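Local coordinates for protein ribonucleoside-diphosphate reductase subunit beta (Clostridium botulinum, PDB 6ZJK) that serves as the iron-carrying small (R2) subunit of a ribonucleotide reductase, the enzyme that converts ribonucleoside diphosphates to deoxyribonucleoside diphosphates, at residues A196-Y201 and L309-I314; E204-Y209 and R301-L306; M271-V276 and K317-E322. One frame throughout, in Å; residues are numbered along the deposited sequence.

Contact 1 of 3, residues A196-Y201 and L309-I314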
loop_
_atom_site.group_PDB
_atom_site.type_symbol
_atom_site.label_atom_id
_atom_site.label_comp_id
_atom_site.label_asym_id
_atom_site.label_seq_id
_atom_site.Cartn_x
_atom_site.Cartn_y
_atom_site.Cartn_z
ATOM N N ALA A 196 13.746 -1.904 -14.910
ATOM C CA ALA A 196 12.538 -2.292 -14.241
ATOM C C ALA A 196 11.494 -1.196 -14.257
ATOM O O ALA A 196 10.337 -1.464 -14.267
ATOM C CB ALA A 196 12.815 -2.708 -12.847
ATOM N N ILE A 197 11.927 0.046 -14.271
ATOM C CA ILE A 197 11.009 1.133 -14.283
ATOM C C ILE A 197 10.341 1.181 -15.621
ATOM O O ILE A 197 9.200 1.377 -15.721
ATOM C CB ILE A 197 11.708 2.476 -14.004
ATOM C CG1 ILE A 197 12.321 2.504 -12.617
ATOM C CG2 ILE A 197 10.761 3.619 -14.201
ATOM C CD1 ILE A 197 11.372 2.633 -11.498
ATOM N N MET A 198 11.096 0.951 -16.659
ATOM C CA MET A 198 10.570 0.962 -17.998
ATOM C C MET A 198 9.634 -0.232 -18.194
ATOM O O MET A 198 8.651 -0.119 -18.812
ATOM C CB MET A 198 11.730 1.056 -19.004
ATOM C CG MET A 198 11.408 1.228 -20.458
ATOM S SD MET A 198 10.441 2.565 -21.004
ATOM C CE MET A 198 9.919 1.999 -22.564
ATOM N N ALA A 199 9.948 -1.355 -17.585
ATOM C CA ALA A 199 9.096 -2.536 -17.642
ATOM C C ALA A 199 7.717 -2.250 -17.091
ATOM O O ALA A 199 6.738 -2.571 -17.688
ATOM C CB ALA A 199 9.723 -3.640 -16.892
ATOM N N ASN A 200 7.663 -1.621 -15.933
ATOM C CA ASN A 200 6.433 -1.212 -15.358
ATOM C C ASN A 200 5.624 -0.380 -16.279
ATOM O O ASN A 200 4.480 -0.576 -16.393
ATOM C CB ASN A 200 6.737 -0.311 -14.200
ATOM C CG ASN A 200 6.473 -0.930 -12.898
ATOM O OD1 ASN A 200 5.365 -1.039 -12.500
ATOM N ND2 ASN A 200 7.506 -1.329 -12.224
ATOM N N TYR A 201 6.239 0.628 -16.884
ATOM C CA TYR A 201 5.575 1.540 -17.798
ATOM C C TYR A 201 4.963 0.777 -18.962
ATOM O O TYR A 201 3.863 0.981 -19.311
ATOM C CB TYR A 201 6.541 2.662 -18.241
ATOM C CG TYR A 201 5.977 3.721 -19.130
ATOM C CD1 TYR A 201 4.895 4.418 -18.774
ATOM C CD2 TYR A 201 6.561 4.025 -20.335
ATOM C CE1 TYR A 201 4.363 5.347 -19.593
ATOM C CE2 TYR A 201 6.044 4.976 -21.150
ATOM C CZ TYR A 201 4.953 5.637 -20.764
ATOM O OH TYR A 201 4.381 6.548 -21.501
ATOM N N LEU A 309 2.112 6.638 -28.733
ATOM C CA LEU A 309 1.731 7.585 -27.685
ATOM C C LEU A 309 2.624 7.422 -26.456
ATOM O O LEU A 309 3.103 8.405 -25.889
ATOM C CB LEU A 309 0.266 7.373 -27.281
ATOM C CG LEU A 309 -0.864 7.359 -28.321
ATOM C CD1 LEU A 309 -2.216 7.162 -27.610
ATOM C CD2 LEU A 309 -0.875 8.586 -29.195
ATOM N N ARG A 310 2.858 6.174 -26.032
ATOM C CA ARG A 310 3.623 5.935 -24.813
ATOM C C ARG A 310 5.056 6.430 -24.943
ATOM O O ARG A 310 5.581 7.059 -24.020
ATOM C CB ARG A 310 3.615 4.447 -24.465
ATOM C CG ARG A 310 2.246 3.827 -24.395
ATOM C CD ARG A 310 1.313 4.561 -23.430
ATOM N NE ARG A 310 0.046 3.847 -23.274
ATOM C CZ ARG A 310 -1.155 4.419 -23.338
ATOM N NH1 ARG A 310 -1.264 5.720 -23.557
ATOM N NH2 ARG A 310 -2.251 3.678 -23.195
ATOM N N LEU A 311 5.692 6.190 -26.095
ATOM C CA LEU A 311 7.084 6.589 -26.266
ATOM C C LEU A 311 7.213 8.104 -26.351
ATOM O O LEU A 311 8.109 8.693 -25.731
ATOM C CB LEU A 311 7.690 5.918 -27.507
ATOM C CG LEU A 311 8.034 4.425 -27.376
ATOM C CD1 LEU A 311 8.717 3.905 -28.639
ATOM C CD2 LEU A 311 8.909 4.142 -26.181
ATOM N N VAL A 312 6.309 8.757 -27.087
ATOM C CA VAL A 312 6.241 10.212 -27.222
ATOM C C VAL A 312 6.202 10.870 -25.849
ATOM O O VAL A 312 6.787 11.941 -25.633
ATOM C CB VAL A 312 5.015 10.600 -28.068
ATOM C CG1 VAL A 312 4.566 12.017 -27.743
ATOM C CG2 VAL A 312 5.326 10.455 -29.551
ATOM N N ALA A 313 5.378 10.270 -24.990
ATOM C CA ALA A 313 5.097 10.817 -23.664
ATOM C C ALA A 313 6.308 10.798 -22.740
ATOM O O ALA A 313 6.307 11.513 -21.733
ATOM C CB ALA A 313 3.938 10.073 -23.017
ATOM N N ILE A 314 7.326 9.998 -23.038
ATOM C CA ILE A 314 8.572 10.060 -22.289
ATOM C C ILE A 314 9.719 10.583 -23.158
ATOM O O ILE A 314 10.892 10.347 -22.856
ATOM C CB ILE A 314 8.905 8.706 -21.642
ATOM C CG1 ILE A 314 8.882 7.570 -22.665
ATOM C CG2 ILE A 314 7.861 8.378 -20.575
ATOM C CD1 ILE A 314 9.448 6.290 -22.127
#

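Contact 2 of 3, residues E204-Y209 and R301-L306. With FE (Fe (III) ion), chain G.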
loop_
_atom_site.group_PDB
_atom_site.type_symbol
_atom_site.label_atom_id
_atom_site.label_comp_id
_atom_site.label_asym_id
_atom_site.label_seq_id
_atom_site.Cartn_x
_atom_site.Cartn_y
_atom_site.Cartn_z
ATOM N N GLU A 204 1.778 -1.427 -17.799
ATOM C CA GLU A 204 0.593 -0.648 -17.612
ATOM C C GLU A 204 0.053 0.057 -18.811
ATOM O O GLU A 204 -1.107 0.180 -18.955
ATOM C CB GLU A 204 0.915 0.378 -16.566
ATOM C CG GLU A 204 1.466 -0.297 -15.331
ATOM C CD GLU A 204 1.213 0.420 -14.043
ATOM O OE1 GLU A 204 1.744 1.495 -13.924
ATOM O OE2 GLU A 204 0.519 -0.116 -13.174
ATOM N N GLY A 205 0.924 0.565 -19.651
ATOM C CA GLY A 205 0.486 1.308 -20.814
ATOM C C GLY A 205 0.242 0.475 -22.045
ATOM O O GLY A 205 -0.298 0.994 -23.029
ATOM N N ILE A 206 0.629 -0.806 -22.028
ATOM C CA ILE A 206 0.469 -1.660 -23.207
ATOM C C ILE A 206 -0.313 -2.936 -22.874
ATOM O O ILE A 206 -1.362 -3.195 -23.476
ATOM C CB ILE A 206 1.829 -2.010 -23.823
ATOM C CG1 ILE A 206 2.571 -0.724 -24.243
ATOM C CG2 ILE A 206 1.645 -2.946 -25.040
ATOM C CD1 ILE A 206 1.851 0.088 -25.313
ATOM N N TYR A 207 0.177 -3.733 -21.912
ATOM C CA TYR A 207 -0.441 -5.043 -21.672
ATOM C C TYR A 207 -1.870 -4.886 -21.168
ATOM O O TYR A 207 -2.780 -5.546 -21.670
ATOM C CB TYR A 207 0.383 -5.881 -20.679
ATOM C CG TYR A 207 1.831 -6.118 -21.084
ATOM C CD1 TYR A 207 2.226 -6.055 -22.414
ATOM C CD2 TYR A 207 2.807 -6.381 -20.125
ATOM C CE1 TYR A 207 3.555 -6.259 -22.780
ATOM C CE2 TYR A 207 4.137 -6.587 -20.483
ATOM C CZ TYR A 207 4.503 -6.521 -21.811
ATOM O OH TYR A 207 5.816 -6.723 -22.188
ATOM N N PHE A 208 -2.073 -3.934 -20.290
ATOM C CA PHE A 208 -3.361 -3.747 -19.763
ATOM C C PHE A 208 -4.331 -3.198 -20.763
ATOM O O PHE A 208 -5.446 -3.562 -20.742
ATOM C CB PHE A 208 -3.350 -2.964 -18.440
ATOM C CG PHE A 208 -3.496 -3.822 -17.243
ATOM C CD1 PHE A 208 -4.710 -4.260 -16.840
ATOM C CD2 PHE A 208 -2.429 -4.220 -16.570
ATOM C CE1 PHE A 208 -4.819 -5.080 -15.769
ATOM C CE2 PHE A 208 -2.524 -5.054 -15.510
ATOM C CZ PHE A 208 -3.724 -5.476 -15.118
ATOM N N TYR A 209 -3.886 -2.302 -21.618
ATOM C CA TYR A 209 -4.731 -1.684 -22.634
ATOM C C TYR A 209 -5.204 -2.715 -23.635
ATOM O O TYR A 209 -6.271 -2.663 -24.081
ATOM C CB TYR A 209 -4.070 -0.442 -23.246
ATOM C CG TYR A 209 -4.302 0.767 -22.404
ATOM C CD1 TYR A 209 -3.568 0.992 -21.299
ATOM C CD2 TYR A 209 -5.282 1.644 -22.698
ATOM C CE1 TYR A 209 -3.791 2.072 -20.498
ATOM C CE2 TYR A 209 -5.516 2.732 -21.911
ATOM C CZ TYR A 209 -4.759 2.921 -20.804
ATOM O OH TYR A 209 -4.990 3.974 -20.030
ATOM N N ARG A 301 -2.582 -3.082 -35.389
ATOM C CA ARG A 301 -2.583 -1.633 -35.536
ATOM C C ARG A 301 -2.876 -0.930 -34.211
ATOM O O ARG A 301 -2.279 0.111 -33.911
ATOM C CB ARG A 301 -3.592 -1.240 -36.622
ATOM C CG ARG A 301 -3.210 -1.696 -38.057
ATOM C CD ARG A 301 -4.201 -1.171 -39.127
ATOM N NE ARG A 301 -4.484 0.244 -38.905
ATOM C CZ ARG A 301 -3.869 1.272 -39.481
ATOM N NH1 ARG A 301 -2.915 1.082 -40.394
ATOM N NH2 ARG A 301 -4.230 2.509 -39.140
ATOM N N TYR A 302 -3.752 -1.494 -33.380
ATOM C CA TYR A 302 -4.093 -0.806 -32.136
ATOM C C TYR A 302 -2.905 -0.777 -31.184
ATOM O O TYR A 302 -2.556 0.283 -30.652
ATOM C CB TYR A 302 -5.309 -1.454 -31.472
ATOM C CG TYR A 302 -5.758 -0.765 -30.200
ATOM C CD1 TYR A 302 -5.929 0.618 -30.145
ATOM C CD2 TYR A 302 -6.032 -1.508 -29.046
ATOM C CE1 TYR A 302 -6.343 1.241 -28.973
ATOM C CE2 TYR A 302 -6.443 -0.893 -27.875
ATOM C CZ TYR A 302 -6.597 0.477 -27.842
ATOM O OH TYR A 302 -7.010 1.068 -26.670
ATOM N N ILE A 303 -2.242 -1.918 -30.994
ATOM C CA ILE A 303 -1.116 -1.976 -30.069
ATOM C C ILE A 303 0.009 -1.053 -30.528
ATOM O O ILE A 303 0.596 -0.323 -29.719
ATOM C CB ILE A 303 -0.620 -3.426 -29.911
ATOM C CG1 ILE A 303 -1.766 -4.361 -29.478
ATOM C CG2 ILE A 303 0.514 -3.487 -28.902
ATOM C CD1 ILE A 303 -2.482 -3.900 -28.247
ATOM N N LYS A 304 0.312 -1.050 -31.836
ATOM C CA LYS A 304 1.379 -0.200 -32.351
ATOM C C LYS A 304 1.044 1.270 -32.151
ATOM O O LYS A 304 1.923 2.071 -31.816
ATOM C CB LYS A 304 1.651 -0.509 -33.834
ATOM C CG LYS A 304 2.398 -1.818 -34.057
ATOM C CD LYS A 304 2.736 -2.102 -35.535
ATOM C CE LYS A 304 3.412 -3.477 -35.692
ATOM N NZ LYS A 304 3.670 -3.885 -37.122
ATOM N N TYR A 305 -0.216 1.646 -32.392
ATOM C CA TYR A 305 -0.645 3.026 -32.176
ATOM C C TYR A 305 -0.444 3.439 -30.721
ATOM O O TYR A 305 -0.038 4.571 -30.435
ATOM C CB TYR A 305 -2.113 3.187 -32.586
ATOM C CG TYR A 305 -2.759 4.489 -32.140
ATOM C CD1 TYR A 305 -2.609 5.665 -32.872
ATOM C CD2 TYR A 305 -3.518 4.535 -30.978
ATOM C CE1 TYR A 305 -3.209 6.844 -32.454
ATOM C CE2 TYR A 305 -4.117 5.703 -30.549
ATOM C CZ TYR A 305 -3.959 6.855 -31.282
ATOM O OH TYR A 305 -4.563 8.015 -30.832
ATOM N N LEU A 306 -0.760 2.546 -29.790
ATOM C CA LEU A 306 -0.577 2.862 -28.377
ATOM C C LEU A 306 0.890 3.086 -28.041
ATOM O O LEU A 306 1.221 3.999 -27.277
ATOM C CB LEU A 306 -1.157 1.739 -27.504
ATOM C CG LEU A 306 -2.683 1.679 -27.427
ATOM C CD1 LEU A 306 -3.172 0.502 -26.547
ATOM C CD2 LEU A 306 -3.250 2.983 -26.919
HETATM FE FE FE G . -1.525 -0.402 -12.604
HETATM O O HOH W 1 -7.863 -0.366 -24.604
HETATM O O HOH W 2 -3.684 -0.348 -12.632
#

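Contact 3 of 3, residues M271-V276 and K317-E322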
loop_
_atom_site.group_PDB
_atom_site.type_symbol
_atom_site.label_atom_id
_atom_site.label_comp_id
_atom_site.label_asym_id
_atom_site.label_seq_id
_atom_site.Cartn_x
_atom_site.Cartn_y
_atom_site.Cartn_z
ATOM N N MET A 271 12.781 -2.277 -25.669
ATOM C CA MET A 271 11.991 -2.946 -24.677
ATOM C C MET A 271 10.583 -2.768 -25.095
ATOM O O MET A 271 9.835 -3.664 -25.045
ATOM C CB MET A 271 12.204 -2.337 -23.299
ATOM C CG MET A 271 13.528 -2.669 -22.657
ATOM S SD MET A 271 13.682 -2.285 -20.924
ATOM C CE MET A 271 12.379 -3.227 -20.240
ATOM N N MET A 272 10.212 -1.597 -25.507
ATOM C CA MET A 272 8.897 -1.377 -25.961
ATOM C C MET A 272 8.591 -2.188 -27.234
ATOM O O MET A 272 7.509 -2.636 -27.395
ATOM C CB MET A 272 8.731 0.082 -26.182
ATOM C CG MET A 272 7.437 0.535 -26.718
ATOM S SD MET A 272 6.013 0.274 -25.694
ATOM C CE MET A 272 5.950 1.670 -24.634
ATOM N N ARG A 273 9.558 -2.317 -28.140
ATOM C CA ARG A 273 9.399 -3.082 -29.362
ATOM C C ARG A 273 9.076 -4.528 -29.034
ATOM O O ARG A 273 8.183 -5.062 -29.559
ATOM C CB ARG A 273 10.636 -2.991 -30.250
ATOM C CG ARG A 273 10.432 -3.528 -31.660
ATOM C CD ARG A 273 11.684 -3.668 -32.477
ATOM N NE ARG A 273 12.621 -4.535 -31.798
ATOM C CZ ARG A 273 12.654 -5.837 -31.961
ATOM N NH1 ARG A 273 11.829 -6.384 -32.817
ATOM N NH2 ARG A 273 13.494 -6.597 -31.290
ATOM N N MET A 274 9.833 -5.123 -28.145
ATOM C CA MET A 274 9.534 -6.493 -27.861
ATOM C C MET A 274 8.234 -6.628 -27.127
ATOM O O MET A 274 7.402 -7.397 -27.488
ATOM C CB MET A 274 10.588 -7.056 -26.965
ATOM C CG MET A 274 11.951 -7.228 -27.563
ATOM S SD MET A 274 12.088 -8.616 -28.695
ATOM C CE MET A 274 13.778 -8.421 -29.210
ATOM N N GLY A 275 7.865 -5.744 -26.236
ATOM C CA GLY A 275 6.597 -5.786 -25.584
ATOM C C GLY A 275 5.475 -5.695 -26.542
ATOM O O GLY A 275 4.538 -6.380 -26.376
ATOM N N VAL A 276 5.570 -4.817 -27.513
ATOM C CA VAL A 276 4.590 -4.679 -28.554
ATOM C C VAL A 276 4.460 -5.984 -29.346
ATOM O O VAL A 276 3.411 -6.414 -29.606
ATOM C CB VAL A 276 4.915 -3.519 -29.509
ATOM C CG1 VAL A 276 3.904 -3.410 -30.592
ATOM C CG2 VAL A 276 4.992 -2.202 -28.772
ATOM N N LYS A 317 11.498 8.699 -29.669
ATOM C CA LYS A 317 10.893 8.648 -30.998
ATOM C C LYS A 317 10.045 7.388 -31.153
ATOM O O LYS A 317 10.479 6.295 -30.767
ATOM C CB LYS A 317 11.956 8.655 -32.098
ATOM C CG LYS A 317 13.079 9.661 -31.959
ATOM C CD LYS A 317 12.780 10.896 -32.802
ATOM C CE LYS A 317 14.074 11.546 -33.319
ATOM N NZ LYS A 317 15.256 11.305 -32.462
ATOM N N PRO A 318 8.905 7.532 -31.829
ATOM C CA PRO A 318 8.015 6.384 -32.047
ATOM C C PRO A 318 8.686 5.307 -32.894
ATOM O O PRO A 318 9.618 5.569 -33.655
ATOM C CB PRO A 318 6.816 6.991 -32.792
ATOM C CG PRO A 318 6.911 8.445 -32.595
ATOM C CD PRO A 318 8.365 8.774 -32.408
ATOM N N LEU A 319 8.211 4.067 -32.721
ATOM C CA LEU A 319 8.662 2.930 -33.519
ATOM C C LEU A 319 7.858 2.752 -34.803
ATOM O O LEU A 319 8.399 2.260 -35.799
ATOM C CB LEU A 319 8.579 1.636 -32.700
ATOM C CG LEU A 319 9.573 1.485 -31.546
ATOM C CD1 LEU A 319 9.116 0.390 -30.601
ATOM C CD2 LEU A 319 10.964 1.179 -32.093
ATOM N N TYR A 320 6.584 3.138 -34.818
ATOM C CA TYR A 320 5.707 2.894 -35.964
ATOM C C TYR A 320 5.060 4.194 -36.438
ATOM O O TYR A 320 3.835 4.337 -36.414
ATOM C CB TYR A 320 4.649 1.857 -35.585
ATOM C CG TYR A 320 5.243 0.688 -34.827
ATOM C CD1 TYR A 320 5.927 -0.319 -35.502
ATOM C CD2 TYR A 320 5.136 0.600 -33.439
ATOM C CE1 TYR A 320 6.484 -1.391 -34.814
ATOM C CE2 TYR A 320 5.694 -0.465 -32.739
ATOM C CZ TYR A 320 6.376 -1.454 -33.440
ATOM O OH TYR A 320 6.935 -2.519 -32.768
ATOM N N PRO A 321 5.860 5.149 -36.930
ATOM C CA PRO A 321 5.296 6.465 -37.282
ATOM C C PRO A 321 4.278 6.396 -38.397
ATOM O O PRO A 321 3.471 7.324 -38.542
ATOM C CB PRO A 321 6.528 7.283 -37.722
ATOM C CG PRO A 321 7.728 6.525 -37.223
ATOM C CD PRO A 321 7.298 5.067 -37.235
ATOM N N GLU A 322 4.267 5.318 -39.176
ATOM C CA GLU A 322 3.349 5.207 -40.298
ATOM C C GLU A 322 1.919 4.900 -39.868
ATOM O O GLU A 322 1.011 4.999 -40.695
ATOM C CB GLU A 322 3.870 4.147 -41.283
ATOM C CG GLU A 322 3.782 2.682 -40.816
ATOM C CD GLU A 322 4.862 2.305 -39.789
ATOM O OE1 GLU A 322 5.002 1.095 -39.506
ATOM O OE2 GLU A 322 5.609 3.198 -39.311
#

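Contact 1 of 3, residues A196-Y201 and L309-I314
Tyr-201 reaches from helix 190-220 to the C-terminal end of helix 296-313, and its hydroxyl closes on the backbone of Arg-310. The two short axes stay 12.6 Å apart, and the tyrosine spans that gap. From CB the tyrosine leaves with CG anti to the backbone N (chi1 -177°), which sends the ring across the gap. Along one side of the ring, CD2 and CE2 run past Ile-314, whose CD1 comes to 3.8 Å from CE2, while CZ lies beside the CG2 branch of the same isoleucine. At the tip, OH donates to Arg-310 O over 2.8 Å. That oxygen sits at the ring edge, and the hydroxyl comes in at a C=O...O angle of 113°, tilted 21° out of the carbonyl plane. Ala-313 CB and Arg-310 CB also lie close to the hydroxyl, at 3.9 Å and 3.7 Å from OH. A second polar partner, Gln-246 NE2 from helix 225-255, reaches Tyr-201 OH as well, and the buried hydroxyl is held from two helices. Met-198 fills in beside the ring: its SD touches Ile-314 CD1 at 4.0 Å and its CE faces Leu-311 CD2. Within the mostly helical R2 fold, helix 225-255 touches Ile-197 and Ala-313, while helix 262-287 supplies Phe-268 against Met-198 and Met-272 against Arg-310 and Leu-311.

Contact 2 of 3, residues E204-Y209 and R301-L306
Tyr-209 and Leu-306 make the tightest touch between two antiparallel helices of the all-helical ribonucleotide reductase R2 fold, with Leu-306 CD1 3.5 Å from Tyr-209 CB. The short axes approach to 10.1 Å at an angle of 161°. Leu-306 CD1 does double duty, because it also lies over one face of the Tyr-302 ring in its own helix, 3.6 Å above the plane and offset toward the rim. Ile-206 packs more loosely. Its CD1 slides past Leu-306 CB at 4.1 Å, and its CG2 meets the CG2 of Ile-303. Met-272 and Val-276 of helix 262-287 pack against Ile-206 and Ile-303 respectively.

At the Tyr-302 end the contact is looser and takes in a water. Tyr-302 CE2 stays 4.2 Å from Tyr-209 O, and the water joins the helices instead: it donates to Tyr-209 O and hydrogen-bonds to Tyr-302 OH, lying in the plane of the Tyr-302 ring, at its edge. The Tyr-209 ring has its own neighbours in Arg-310, a cation-pi partner, and Phe-212, which it meets edge-to-face.

Segment 204-209 includes a wider pi-type turn at 204-207, and Glu-204 at its start turns to the iron centre rather than to segment 301-306. Glu-137, Glu-238 and His-241 bind the same iron(III) ion, to which Glu-204 OE2 is bonded at 2.1 Å, with a water at 2.2 Å from the metal.

Contact 3 of 3, residues M271-V276 and K317-E322
Leu-319 lays its CD1 against Arg-273 where backbone and side chain join, 3.7 Å from both N and CB of that residue. With chi1 -70° and an extended chi2, CD1 points at the helix, and Met-272 CG is a little farther from it at 4.2 Å. Tyr-320, the next residue, comes in beside it. The leucine's own CB rests over one face of the tyrosine ring, 3.5 Å above the plane and toward the rim. This is a loop laid against a helix: segment 317-322 belongs to the chain between helix 296-313 and helix 330-334 and packs on helix 262-287 of the R2 helical fold. Tyr-320 and Val-276 come from opposite directions, and Val-276 CG1 meets the hydroxyl end of the ring obliquely, 3.8 Å from OH and 4.1 Å from CE2. Arg-273 crosses Tyr-320 at about a right angle, with guanidinium and ring planes 56° apart. It is the aliphatic CG that touches Tyr-320 OH, at 3.8 Å; the charged end leads away, to a salt bridge with Glu-277 and a hydrogen bond from NE to Gln-270 OE1. Arg-269, on the same helix, hydrogen-bonds through NE to Lys-317 O.

Overall arrangement
Contacts 1 and 2 join the same pair, helices 190-220 and 296-313, with their centres 11 Å apart, and contact 2 is nested inside the chain loop that contact 1 closes. Contact 3 lies farther out, its centre about 17 Å from the chain centre against 11 Å for the others, and lays a loop on helix 262-287. Contact 2 is the most buried and includes an iron ligand; contact 1 adds a direct hydrogen bond to its apolar contacts, contact 2 relies on apolar packing and a bridging water, contact 3 on van der Waals contact, with no polar bond between its two segments. Arg-310 NE hydrogen-bonds to Gly-205 O at 2.9 Å, tying the first two together. Met-272 of contact 3 packs against both of the others.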